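Local atomic coordinates of alkaline serine protease (Pseudoalteromonas sp., PDB entry 1Y9Z), a protein that probably cleaves peptide bonds as a cold-adapted serine protease of the subtilisin family. Residues R24-I29 with G71-I76; A123-M128 with L381-H386; H94-F99 with I114-N119; N63-H68 with T368-P373. All coordinates share one frame; numbering follows the deposited sequence.

Contact 1: R24-I29 with G71-I76. With CA (calcium ion), chain C.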
loop_
_atom_site.group_PDB
_atom_site.type_symbol
_atom_site.label_atom_id
_atom_site.label_comp_id
_atom_site.label_asym_id
_atom_site.label_seq_id
_atom_site.Cartn_x
_atom_site.Cartn_y
_atom_site.Cartn_z
ATOM N N ARG A 24 6.265 20.916 9.465
ATOM C CA ARG A 24 5.124 20.538 8.630
ATOM C C ARG A 24 4.093 19.748 9.437
ATOM O O ARG A 24 4.416 19.122 10.448
ATOM C CB ARG A 24 5.566 19.642 7.461
ATOM C CG ARG A 24 6.565 20.234 6.474
ATOM C CD ARG A 24 5.967 21.364 5.654
ATOM N NE ARG A 24 5.900 22.607 6.413
ATOM C CZ ARG A 24 5.280 23.704 5.995
ATOM N NH1 ARG A 24 5.273 24.792 6.753
ATOM N NH2 ARG A 24 4.662 23.716 4.821
ATOM N N THR A 25 2.848 19.785 8.978
ATOM C CA THR A 25 1.778 19.031 9.617
ATOM C C THR A 25 0.966 18.351 8.525
ATOM O O THR A 25 0.498 19.006 7.591
ATOM C CB THR A 25 0.829 19.925 10.445
ATOM O OG1 THR A 25 1.541 20.487 11.553
ATOM C CG2 THR A 25 -0.340 19.103 10.981
ATOM N N ILE A 26 0.831 17.033 8.624
ATOM C CA ILE A 26 0.048 16.283 7.653
ATOM C C ILE A 26 -1.176 15.720 8.362
ATOM O O ILE A 26 -1.067 15.136 9.440
ATOM C CB ILE A 26 0.869 15.135 7.002
ATOM C CG1 ILE A 26 -0.036 14.319 6.072
ATOM C CG2 ILE A 26 1.494 14.245 8.070
ATOM C CD1 ILE A 26 0.711 13.401 5.130
ATOM N N CYS A 27 -2.343 15.927 7.764
ATOM C CA CYS A 27 -3.594 15.450 8.336
ATOM C C CYS A 27 -4.115 14.274 7.541
ATOM O O CYS A 27 -4.265 14.354 6.320
ATOM C CB CYS A 27 -4.631 16.561 8.318
ATOM S SG CYS A 27 -6.157 16.276 9.273
ATOM N N ILE A 28 -4.390 13.186 8.250
ATOM C CA ILE A 28 -4.897 11.971 7.637
ATOM C C ILE A 28 -6.397 11.848 7.891
ATOM O O ILE A 28 -6.831 11.630 9.026
ATOM C CB ILE A 28 -4.201 10.722 8.220
ATOM C CG1 ILE A 28 -2.683 10.856 8.087
ATOM C CG2 ILE A 28 -4.677 9.479 7.495
ATOM C CD1 ILE A 28 -1.906 9.765 8.810
ATOM N N ILE A 29 -7.187 12.018 6.835
ATOM C CA ILE A 29 -8.639 11.881 6.935
ATOM C C ILE A 29 -8.882 10.432 6.542
ATOM O O ILE A 29 -8.736 10.060 5.376
ATOM C CB ILE A 29 -9.357 12.837 5.961
ATOM C CG1 ILE A 29 -9.038 14.287 6.338
ATOM C CG2 ILE A 29 -10.860 12.587 5.990
ATOM C CD1 ILE A 29 -9.733 15.326 5.469
ATOM N N GLY A 71 0.809 4.181 8.891
ATOM C CA GLY A 71 2.076 3.475 8.971
ATOM C C GLY A 71 2.962 3.753 7.768
ATOM O O GLY A 71 4.185 3.834 7.888
ATOM N N THR A 72 2.356 3.898 6.593
ATOM C CA THR A 72 3.135 4.179 5.392
ATOM C C THR A 72 3.771 5.566 5.493
ATOM O O THR A 72 4.893 5.787 5.028
ATOM C CB THR A 72 2.247 4.096 4.135
ATOM O OG1 THR A 72 1.817 2.743 3.952
ATOM C CG2 THR A 72 3.016 4.550 2.900
ATOM N N ILE A 73 3.052 6.490 6.119
ATOM C CA ILE A 73 3.525 7.857 6.298
ATOM C C ILE A 73 4.547 8.003 7.421
ATOM O O ILE A 73 5.547 8.714 7.269
ATOM C CB ILE A 73 2.344 8.811 6.610
ATOM C CG1 ILE A 73 1.437 8.929 5.384
ATOM C CG2 ILE A 73 2.864 10.183 7.029
ATOM C CD1 ILE A 73 0.112 9.612 5.663
ATOM N N ALA A 74 4.315 7.324 8.541
ATOM C CA ALA A 74 5.206 7.493 9.677
ATOM C C ALA A 74 5.417 6.340 10.651
ATOM O O ALA A 74 5.581 6.582 11.848
ATOM C CB ALA A 74 4.774 8.735 10.455
ATOM N N ALA A 75 5.409 5.097 10.180
ATOM C CA ALA A 75 5.676 3.990 11.100
ATOM C C ALA A 75 7.048 4.319 11.699
ATOM O O ALA A 75 7.982 4.672 10.977
ATOM C CB ALA A 75 5.716 2.663 10.358
ATOM N N ILE A 76 7.159 4.203 13.017
ATOM C CA ILE A 76 8.381 4.559 13.730
ATOM C C ILE A 76 9.588 3.645 13.555
ATOM O O ILE A 76 9.463 2.424 13.554
ATOM C CB ILE A 76 8.075 4.699 15.230
ATOM C CG1 ILE A 76 6.997 5.767 15.427
ATOM C CG2 ILE A 76 9.336 5.076 16.001
ATOM C CD1 ILE A 76 6.484 5.868 16.844
HETATM CA CA CA C . 9.285 0.151 13.357
#
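Strand 25-29 and the last part of helix 65-74 come nearest each other at Ile26 and Ile73, whose CA atoms stand 9.2 Å apart, so the backbones are kept at a distance and isoleucine side chains alone bridge the gap. Ile73 reaches from the helix, and its CD1 is met by the CD1 atoms of both Ile26 and Ile28. Ile28 CD1 meets Ile73 CD1 tip to tip at 3.7 Å, and Ile26 CD1 comes to the same methyl at 3.9 Å; Ile28 CG1 also lies within 3.9 Å of it. The two strand residues use different rotations: in Ile26, CG1 is anti to the backbone N (chi1 176°), whereas in Ile28 it sits beside the backbone N (chi1 -55°). All three chains are extended at chi2, which carries the terminal methyls far enough to meet. Beyond Ala75, the chain delivers Ile76 O to a calcium ion at 2.3 Å, a site completed by Glu2, Asp39, Asn78, Glu80 and Val82. Cys27 points away from the helix, toward its disulfide partner Cys117, so the strand offers one face to each of two layers. Strand 25-30 lies between the parallel strands 92-100 and 125-128; Thr127 of the latter touches all three isoleucines, and Pro373 of helix 368-385 also packs on Ile73.

Contact 2: A123-M128 with L381-H386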
loop_
_atom_site.group_PDB
_atom_site.type_symbol
_atom_site.label_atom_id
_atom_site.label_comp_id
_atom_site.label_asym_id
_atom_site.label_seq_id
_atom_site.Cartn_x
_atom_site.Cartn_y
_atom_site.Cartn_z
ATOM N N ALA A 123 -2.983 21.829 9.515
ATOM C CA ALA A 123 -2.427 21.046 8.420
ATOM C C ALA A 123 -1.893 21.830 7.225
ATOM O O ALA A 123 -2.491 22.815 6.790
ATOM C CB ALA A 123 -3.469 20.041 7.936
ATOM N N ASN A 124 -0.758 21.373 6.701
ATOM C CA ASN A 124 -0.148 21.963 5.512
ATOM C C ASN A 124 -0.488 21.009 4.374
ATOM O O ASN A 124 -0.658 21.416 3.226
ATOM C CB ASN A 124 1.373 22.036 5.645
ATOM C CG ASN A 124 1.818 22.874 6.819
ATOM O OD1 ASN A 124 2.469 22.375 7.736
ATOM N ND2 ASN A 124 1.475 24.156 6.797
ATOM N N VAL A 125 -0.567 19.725 4.718
ATOM C CA VAL A 125 -0.887 18.672 3.767
ATOM C C VAL A 125 -2.083 17.886 4.288
ATOM O O VAL A 125 -2.142 17.546 5.470
ATOM C CB VAL A 125 0.296 17.683 3.597
ATOM C CG1 VAL A 125 -0.077 16.584 2.606
ATOM C CG2 VAL A 125 1.541 18.426 3.133
ATOM N N VAL A 126 -3.045 17.625 3.412
ATOM C CA VAL A 126 -4.219 16.845 3.779
ATOM C C VAL A 126 -4.245 15.658 2.830
ATOM O O VAL A 126 -4.346 15.826 1.610
ATOM C CB VAL A 126 -5.519 17.663 3.643
ATOM C CG1 VAL A 126 -6.721 16.782 3.951
ATOM C CG2 VAL A 126 -5.485 18.849 4.604
ATOM N N THR A 127 -4.131 14.459 3.392
ATOM C CA THR A 127 -4.110 13.248 2.591
ATOM C C THR A 127 -5.413 12.470 2.770
ATOM O O THR A 127 -5.863 12.216 3.893
ATOM C CB THR A 127 -2.856 12.403 2.951
ATOM O OG1 THR A 127 -2.715 11.322 2.025
ATOM C CG2 THR A 127 -2.946 11.869 4.372
ATOM N N MET A 128 -6.019 12.108 1.644
ATOM C CA MET A 128 -7.303 11.425 1.646
ATOM C C MET A 128 -7.323 10.147 0.818
ATOM O O MET A 128 -7.497 10.180 -0.404
ATOM C CB MET A 128 -8.370 12.403 1.142
ATOM C CG MET A 128 -8.413 13.687 1.967
ATOM S SD MET A 128 -9.351 15.059 1.254
ATOM C CE MET A 128 -8.161 15.720 0.101
ATOM N N LEU A 381 7.709 15.396 3.519
ATOM C CA LEU A 381 9.148 15.288 3.749
ATOM C C LEU A 381 9.925 16.300 2.910
ATOM O O LEU A 381 10.774 17.030 3.424
ATOM C CB LEU A 381 9.623 13.870 3.422
ATOM C CG LEU A 381 11.132 13.601 3.461
ATOM C CD1 LEU A 381 11.699 13.924 4.842
ATOM C CD2 LEU A 381 11.380 12.142 3.109
ATOM N N VAL A 382 9.630 16.342 1.617
ATOM C CA VAL A 382 10.300 17.263 0.713
ATOM C C VAL A 382 10.003 18.708 1.095
ATOM O O VAL A 382 10.897 19.554 1.109
ATOM C CB VAL A 382 9.861 17.011 -0.746
ATOM C CG1 VAL A 382 10.405 18.101 -1.656
ATOM C CG2 VAL A 382 10.357 15.648 -1.203
ATOM N N TRP A 383 8.746 18.988 1.417
ATOM C CA TRP A 383 8.338 20.336 1.788
ATOM C C TRP A 383 9.053 20.824 3.049
ATOM O O TRP A 383 9.302 22.020 3.198
ATOM C CB TRP A 383 6.825 20.375 2.011
ATOM C CG TRP A 383 6.191 21.727 1.851
ATOM C CD1 TRP A 383 6.825 22.929 1.677
ATOM C CD2 TRP A 383 4.789 22.011 1.847
ATOM N NE1 TRP A 383 5.899 23.941 1.563
ATOM C CE2 TRP A 383 4.641 23.404 1.664
ATOM C CE3 TRP A 383 3.639 21.219 1.980
ATOM C CZ2 TRP A 383 3.388 24.025 1.610
ATOM C CZ3 TRP A 383 2.393 21.838 1.926
ATOM C CH2 TRP A 383 2.279 23.229 1.744
ATOM N N SER A 384 9.388 19.907 3.954
ATOM C CA SER A 384 10.058 20.295 5.195
ATOM C C SER A 384 11.423 20.930 4.947
ATOM O O SER A 384 11.925 21.674 5.793
ATOM C CB SER A 384 10.205 19.094 6.140
ATOM O OG SER A 384 11.200 18.187 5.702
ATOM N N TYR A 385 12.026 20.637 3.797
ATOM C CA TYR A 385 13.326 21.212 3.458
ATOM C C TYR A 385 13.156 22.635 2.938
ATOM O O TYR A 385 14.098 23.432 2.960
ATOM C CB TYR A 385 14.039 20.390 2.380
ATOM C CG TYR A 385 14.703 19.112 2.850
ATOM C CD1 TYR A 385 13.980 17.927 2.984
ATOM C CD2 TYR A 385 16.073 19.077 3.116
ATOM C CE1 TYR A 385 14.605 16.736 3.359
ATOM C CE2 TYR A 385 16.708 17.894 3.494
ATOM C CZ TYR A 385 15.972 16.728 3.612
ATOM O OH TYR A 385 16.605 15.554 3.961
ATOM N N HIS A 386 11.954 22.949 2.463
ATOM C CA HIS A 386 11.662 24.271 1.917
ATOM C C HIS A 386 10.250 24.721 2.268
ATOM O O HIS A 386 9.402 24.873 1.390
ATOM C CB HIS A 386 11.827 24.247 0.397
ATOM C CG HIS A 386 13.224 23.954 -0.050
ATOM N ND1 HIS A 386 14.250 24.866 0.071
ATOM C CD2 HIS A 386 13.772 22.841 -0.593
ATOM C CE1 HIS A 386 15.369 24.328 -0.379
ATOM N NE2 HIS A 386 15.106 23.100 -0.788
#
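Trp383 presents the edge of its six-membered ring to the start of strand 125-128, where Asn124 and Val125 receive it. The tight part is at CZ3: Asn124 O lies 3.3 Å from Trp383 CZ3, near the ring plane, and Val125 CG2 is 3.7 Å from Trp383 CE3, also at the edge. The valine and the indole slide past each other in opposite directions. With CG anti to the backbone N (chi1 -156°), the indole swings off the helix toward the strand. The indole's single polar atom, NE1, is hydrogen-bonded to Cys389 O, while Arg24 makes a cation-pi contact with the ring. His386 O also lies at the ring edge, in plane, on the side of CD1. This is the subtilisin-like alpha/beta arrangement, in which the long helix 368-385 packs against the parallel sheet, here through its last turns. Were the indole cut back to an alanine, a gap would probably open beside Val125, with Arg24 losing its cation-pi partner and Cys389 O its N-H donor. Farther along the helix, Ser384 OG folds back onto Leu381 O at 2.6 Å, with a C=O...O angle of 138°. The contact is looser on the side of the partly exposed Asn124 side chain, of which CB alone comes near, 3.9 Å from Trp383 CZ3; its OD1 is taken by Thr25 N of the neighbouring strand 25-30.

Contact 3: H94-F99 with I114-N119. With PMS (phenylmethanesulfonic acid), chain H.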
loop_
_atom_site.group_PDB
_atom_site.type_symbol
_atom_site.label_atom_id
_atom_site.label_comp_id
_atom_site.label_asym_id
_atom_site.label_seq_id
_atom_site.Cartn_x
_atom_site.Cartn_y
_atom_site.Cartn_z
ATOM N N HIS A 94 -1.946 14.918 12.219
ATOM C CA HIS A 94 -3.254 15.191 12.801
ATOM C C HIS A 94 -4.228 14.188 12.204
ATOM O O HIS A 94 -4.238 13.959 10.993
ATOM C CB HIS A 94 -3.727 16.613 12.501
ATOM C CG HIS A 94 -4.849 17.060 13.387
ATOM N ND1 HIS A 94 -4.669 17.339 14.724
ATOM C CD2 HIS A 94 -6.170 17.229 13.141
ATOM C CE1 HIS A 94 -5.831 17.661 15.266
ATOM N NE2 HIS A 94 -6.758 17.601 14.326
ATOM N N ILE A 95 -5.043 13.591 13.061
ATOM C CA ILE A 95 -5.994 12.584 12.632
ATOM C C ILE A 95 -7.447 13.037 12.699
ATOM O O ILE A 95 -7.903 13.563 13.714
ATOM C CB ILE A 95 -5.858 11.303 13.502
ATOM C CG1 ILE A 95 -4.402 10.821 13.516
ATOM C CG2 ILE A 95 -6.786 10.212 12.985
ATOM C CD1 ILE A 95 -3.832 10.480 12.151
ATOM N N VAL A 96 -8.164 12.849 11.596
ATOM C CA VAL A 96 -9.588 13.153 11.547
ATOM C C VAL A 96 -10.214 11.837 11.098
ATOM O O VAL A 96 -10.010 11.388 9.968
ATOM C CB VAL A 96 -9.927 14.272 10.542
ATOM C CG1 VAL A 96 -11.442 14.447 10.456
ATOM C CG2 VAL A 96 -9.289 15.584 10.987
ATOM N N LYS A 97 -10.946 11.206 12.010
ATOM C CA LYS A 97 -11.582 9.919 11.755
ATOM C C LYS A 97 -12.990 10.087 11.190
ATOM O O LYS A 97 -13.910 10.488 11.905
ATOM C CB LYS A 97 -11.627 9.119 13.063
ATOM C CG LYS A 97 -12.190 7.715 12.945
ATOM C CD LYS A 97 -12.245 7.068 14.322
ATOM C CE LYS A 97 -12.928 5.717 14.300
ATOM N NZ LYS A 97 -13.104 5.197 15.689
ATOM N N VAL A 98 -13.153 9.774 9.907
ATOM C CA VAL A 98 -14.453 9.897 9.256
ATOM C C VAL A 98 -15.135 8.547 9.043
ATOM O O VAL A 98 -16.327 8.493 8.742
ATOM C CB VAL A 98 -14.334 10.613 7.885
ATOM C CG1 VAL A 98 -13.814 12.030 8.085
ATOM C CG2 VAL A 98 -13.414 9.827 6.957
ATOM N N PHE A 99 -14.384 7.460 9.204
ATOM C CA PHE A 99 -14.936 6.120 9.017
ATOM C C PHE A 99 -14.987 5.261 10.269
ATOM O O PHE A 99 -14.046 5.241 11.067
ATOM C CB PHE A 99 -14.127 5.326 7.985
ATOM C CG PHE A 99 -14.144 5.903 6.602
ATOM C CD1 PHE A 99 -12.991 6.457 6.059
ATOM C CD2 PHE A 99 -15.299 5.865 5.830
ATOM C CE1 PHE A 99 -12.986 6.965 4.761
ATOM C CE2 PHE A 99 -15.305 6.371 4.532
ATOM C CZ PHE A 99 -14.145 6.921 3.998
ATOM N N ILE A 114 -11.927 18.448 6.195
ATOM C CA ILE A 114 -10.765 19.182 5.721
ATOM C C ILE A 114 -10.639 20.481 6.521
ATOM O O ILE A 114 -9.540 20.858 6.923
ATOM C CB ILE A 114 -10.883 19.485 4.211
ATOM C CG1 ILE A 114 -10.914 18.169 3.429
ATOM C CG2 ILE A 114 -9.709 20.341 3.754
ATOM C CD1 ILE A 114 -11.204 18.338 1.944
ATOM N N ASP A 115 -11.760 21.160 6.759
ATOM C CA ASP A 115 -11.730 22.396 7.542
ATOM C C ASP A 115 -11.103 22.110 8.903
ATOM O O ASP A 115 -10.290 22.886 9.398
ATOM C CB ASP A 115 -13.140 22.957 7.773
ATOM C CG ASP A 115 -13.779 23.506 6.512
ATOM O OD1 ASP A 115 -13.050 23.956 5.606
ATOM O OD2 ASP A 115 -15.025 23.508 6.440
ATOM N N THR A 116 -11.502 20.997 9.512
ATOM C CA THR A 116 -10.979 20.608 10.818
ATOM C C THR A 116 -9.471 20.379 10.741
ATOM O O THR A 116 -8.716 20.810 11.612
ATOM C CB THR A 116 -11.680 19.331 11.322
ATOM O OG1 THR A 116 -13.073 19.611 11.522
ATOM C CG2 THR A 116 -11.070 18.857 12.637
ATOM N N CYS A 117 -9.037 19.697 9.689
ATOM C CA CYS A 117 -7.620 19.436 9.488
ATOM C C CYS A 117 -6.833 20.744 9.503
ATOM O O CYS A 117 -5.783 20.850 10.136
ATOM C CB CYS A 117 -7.400 18.777 8.135
ATOM S SG CYS A 117 -7.595 16.975 8.016
ATOM N N VAL A 118 -7.352 21.733 8.784
ATOM C CA VAL A 118 -6.704 23.033 8.668
ATOM C C VAL A 118 -6.842 23.926 9.900
ATOM O O VAL A 118 -5.844 24.420 10.427
ATOM C CB VAL A 118 -7.245 23.797 7.434
ATOM C CG1 VAL A 118 -6.641 25.193 7.372
ATOM C CG2 VAL A 118 -6.924 23.023 6.165
ATOM N N ASN A 119 -8.072 24.130 10.359
ATOM C CA ASN A 119 -8.318 24.995 11.510
ATOM C C ASN A 119 -7.902 24.415 12.853
ATOM O O ASN A 119 -7.325 25.118 13.682
ATOM C CB ASN A 119 -9.796 25.386 11.572
ATOM C CG ASN A 119 -10.261 26.089 10.319
ATOM O OD1 ASN A 119 -9.564 26.953 9.784
ATOM N ND2 ASN A 119 -11.449 25.732 9.845
HETATM C C PMS H . -10.171 2.918 -0.996
HETATM S S PMS H . -8.838 3.968 -1.624
HETATM C C1 PMS H . -11.292 3.702 -0.269
HETATM C C2 PMS H . -12.413 4.166 -1.048
HETATM C C3 PMS H . -13.471 4.893 -0.416
HETATM C C4 PMS H . -13.364 5.135 1.009
HETATM C C5 PMS H . -12.266 4.683 1.780
HETATM C C6 PMS H . -11.186 3.953 1.192
HETATM O O2S PMS H . -9.439 5.217 -2.079
HETATM O O1S PMS H . -8.172 3.307 -2.722
#
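Val96, on strand 94-97, points its CB at helix 114-119, and its branches then part. CB itself stays 4.4 Å from Cys117 SG. CG1, anti to the backbone N (chi1 175°), touches nothing in the helix segment. CG2, beside the backbone N, does the touching: it lies 3.7 Å from Cys117 SG and 4.1 Å from Thr116 CG2, the valine and threonine crossing obliquely. Thr116 can offer a methyl because its OG1 turns back along the helix to Ala112 O, with a weak second bond to Tyr106 OH. The sulfur is not a free thiol: its disulfide to Cys27 ties the helix to the neighbouring strand 25-30, and Val96 also touches Cys27. At the far end of the strand segment, Phe99 leaves this packing for the active site, where its CZ lies 3.6 Å from C4 of the bound phenylmethanesulfonyl group, the two meeting obliquely. The arrangement belongs to a beta-alpha-beta crossover: the chain passes from strand 92-100 through the short strand 103-104 to helix 110-119, which returns over the sheet to strand 125-128, parallel to the first and separated from it by strand 25-30.

Contact 4: N63-H68 with T368-P373. With PMS (phenylmethanesulfonic acid), chain H.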
loop_
_atom_site.group_PDB
_atom_site.type_symbol
_atom_site.label_atom_id
_atom_site.label_comp_id
_atom_site.label_asym_id
_atom_site.label_seq_id
_atom_site.Cartn_x
_atom_site.Cartn_y
_atom_site.Cartn_z
ATOM N N ASN A 63 -11.386 -1.964 11.246
ATOM C CA ASN A 63 -11.435 -0.602 10.727
ATOM C C ASN A 63 -9.996 -0.089 10.735
ATOM O O ASN A 63 -9.729 1.036 11.146
ATOM C CB ASN A 63 -12.325 0.243 11.647
ATOM C CG ASN A 63 -12.675 1.591 11.057
ATOM O OD1 ASN A 63 -12.894 1.715 9.854
ATOM N ND2 ASN A 63 -12.759 2.605 11.910
ATOM N N ALA A 64 -9.087 -0.932 10.250
ATOM C CA ALA A 64 -7.652 -0.645 10.241
ATOM C C ALA A 64 -7.077 0.152 9.074
ATOM O O ALA A 64 -5.878 0.436 9.052
ATOM C CB ALA A 64 -6.888 -1.959 10.364
ATOM N N HIS A 65 -7.915 0.526 8.115
ATOM C CA HIS A 65 -7.440 1.253 6.941
ATOM C C HIS A 65 -6.576 2.475 7.255
ATOM O O HIS A 65 -5.472 2.615 6.720
ATOM C CB HIS A 65 -8.638 1.654 6.074
ATOM C CG HIS A 65 -8.265 2.159 4.715
ATOM N ND1 HIS A 65 -8.069 3.497 4.446
ATOM C CD2 HIS A 65 -8.053 1.505 3.549
ATOM C CE1 HIS A 65 -7.754 3.645 3.171
ATOM N NE2 HIS A 65 -7.737 2.451 2.604
ATOM N N GLY A 66 -7.074 3.346 8.128
ATOM C CA GLY A 66 -6.339 4.547 8.488
ATOM C C GLY A 66 -5.013 4.272 9.165
ATOM O O GLY A 66 -4.071 5.058 9.048
ATOM N N THR A 67 -4.941 3.157 9.882
ATOM C CA THR A 67 -3.722 2.778 10.579
ATOM C C THR A 67 -2.678 2.297 9.572
ATOM O O THR A 67 -1.484 2.548 9.737
ATOM C CB THR A 67 -4.029 1.688 11.630
ATOM O OG1 THR A 67 -4.867 2.248 12.652
ATOM C CG2 THR A 67 -2.749 1.164 12.265
ATOM N N HIS A 68 -3.131 1.618 8.522
ATOM C CA HIS A 68 -2.227 1.135 7.485
ATOM C C HIS A 68 -1.665 2.357 6.747
ATOM O O HIS A 68 -0.459 2.471 6.530
ATOM C CB HIS A 68 -2.991 0.212 6.530
ATOM C CG HIS A 68 -2.109 -0.602 5.635
ATOM N ND1 HIS A 68 -1.527 -0.090 4.494
ATOM C CD2 HIS A 68 -1.703 -1.892 5.720
ATOM C CE1 HIS A 68 -0.798 -1.030 3.916
ATOM N NE2 HIS A 68 -0.888 -2.132 4.640
ATOM N N THR A 368 -4.984 2.162 -4.351
ATOM C CA THR A 368 -4.517 3.508 -4.635
ATOM C C THR A 368 -4.469 4.227 -3.287
ATOM O O THR A 368 -3.786 5.236 -3.138
ATOM C CB THR A 368 -5.459 4.264 -5.612
ATOM O OG1 THR A 368 -6.815 4.184 -5.155
ATOM C CG2 THR A 368 -5.353 3.674 -7.006
ATOM N N SER A 369 -5.190 3.684 -2.304
ATOM C CA SER A 369 -5.218 4.247 -0.955
ATOM C C SER A 369 -3.889 4.000 -0.254
ATOM O O SER A 369 -3.598 4.637 0.754
ATOM C CB SER A 369 -6.485 3.682 -0.404
ATOM O OG SER A 369 -7.697 4.223 -0.571
ATOM N N MET A 370 -3.102 3.061 -0.782
ATOM C CA MET A 370 -1.786 2.730 -0.232
ATOM C C MET A 370 -0.724 3.579 -0.932
ATOM O O MET A 370 0.288 3.948 -0.337
ATOM C CB MET A 370 -1.470 1.241 -0.436
ATOM C CG MET A 370 -2.085 0.292 0.595
ATOM S SD MET A 370 -3.893 0.304 0.713
ATOM C CE MET A 370 -4.125 1.430 2.068
ATOM N N ALA A 371 -0.953 3.881 -2.207
ATOM C CA ALA A 371 -0.018 4.702 -2.967
ATOM C C ALA A 371 -0.092 6.144 -2.465
ATOM O O ALA A 371 0.926 6.833 -2.351
ATOM C CB ALA A 371 -0.370 4.647 -4.454
ATOM N N THR A 372 -1.305 6.586 -2.150
ATOM C CA THR A 372 -1.538 7.943 -1.680
ATOM C C THR A 372 -0.640 8.380 -0.513
ATOM O O THR A 372 -0.003 9.429 -0.595
ATOM C CB THR A 372 -3.034 8.133 -1.336
ATOM O OG1 THR A 372 -3.807 7.959 -2.534
ATOM C CG2 THR A 372 -3.300 9.527 -0.787
ATOM N N PRO A 373 -0.573 7.597 0.582
ATOM C CA PRO A 373 0.288 8.008 1.698
ATOM C C PRO A 373 1.775 8.052 1.343
ATOM O O PRO A 373 2.549 8.759 1.994
ATOM C CB PRO A 373 -0.039 6.988 2.795
ATOM C CG PRO A 373 -0.523 5.793 2.035
ATOM C CD PRO A 373 -1.369 6.416 0.950
HETATM C C PMS H . -10.171 2.918 -0.996
HETATM S S PMS H . -8.838 3.968 -1.624
HETATM C C1 PMS H . -11.292 3.702 -0.269
HETATM C C2 PMS H . -12.413 4.166 -1.048
HETATM C C3 PMS H . -13.471 4.893 -0.416
HETATM C C4 PMS H . -13.364 5.135 1.009
HETATM C C5 PMS H . -12.266 4.683 1.780
HETATM C C6 PMS H . -11.186 3.953 1.192
HETATM O O2S PMS H . -9.439 5.217 -2.079
HETATM O O1S PMS H . -8.172 3.307 -2.722
#
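His65 turns the NE2 edge of its ring to Ser369, whose CB lies in the imidazole plane, 3.5 Å from His65 NE2, and the inhibitor's C6 sits over one face of that ring, 4.0 Å from His65 CE1. Ser369 OG is bonded covalently to the sulfonyl sulfur at 1.6 Å, which marks it as the nucleophile. With Asp30 OD1 hydrogen-bonded to His65 ND1, these residues form the Asp-His-Ser catalytic triad expected of a subtilisin. CG of His65 is anti to the backbone N (chi1 -168°), turning the ring's NE2 end to the serine. Met370, its chain bent at chi2 and chi3, touches both histidines, with CE against His65 and CG and CE against His68. Its CE comes obliquely to His65 NE2 at 3.8 Å, and its CG to His68 CE1 at 3.8 Å, the methionine crossing His68 at about a right angle. Met370 SD is 5.1 Å from the His68 ring centroid, 42° off the normal, so this sulfur-aromatic approach is oblique. His68 NE2 is held by Glu363 O. If His65 were shortened to an alanine, Asp30 would probably be left without its partner, Ser369 without the imidazole beside it. Within helix 368-385, Thr368 O is gripped by Thr372 N and Thr372 OG1 from opposite faces of its plane. Helix 368-385 starts beside helix 65-74, with Pro373 on Val69, while Thr368, Ser369 and Thr372 pack on strand 152-156.

From the N terminus, strand 25-30 opens contact 1, which closes at 71-76, on the helix 65-74 that contact 4 also uses. Contact 4 has by then opened at 63-68, so contacts 1 and 4 cross. Contact 3 follows, closing a short loop between 94-99 and 114-119, and lies wholly within the 300-residue span of contact 4. Segment 123-128 opens contact 2 inside that same span; contact 4 closes at 368-373 and contact 2 only afterwards, at 381-386, so these two cross as well. Strands 92-100, 25-30 and 125-128 are adjacent and parallel in one sheet. Helix 110-119 lies on one face of it, helices 65-74 and 368-385 on the other, and contacts 3 and 4 both touch the inhibitor.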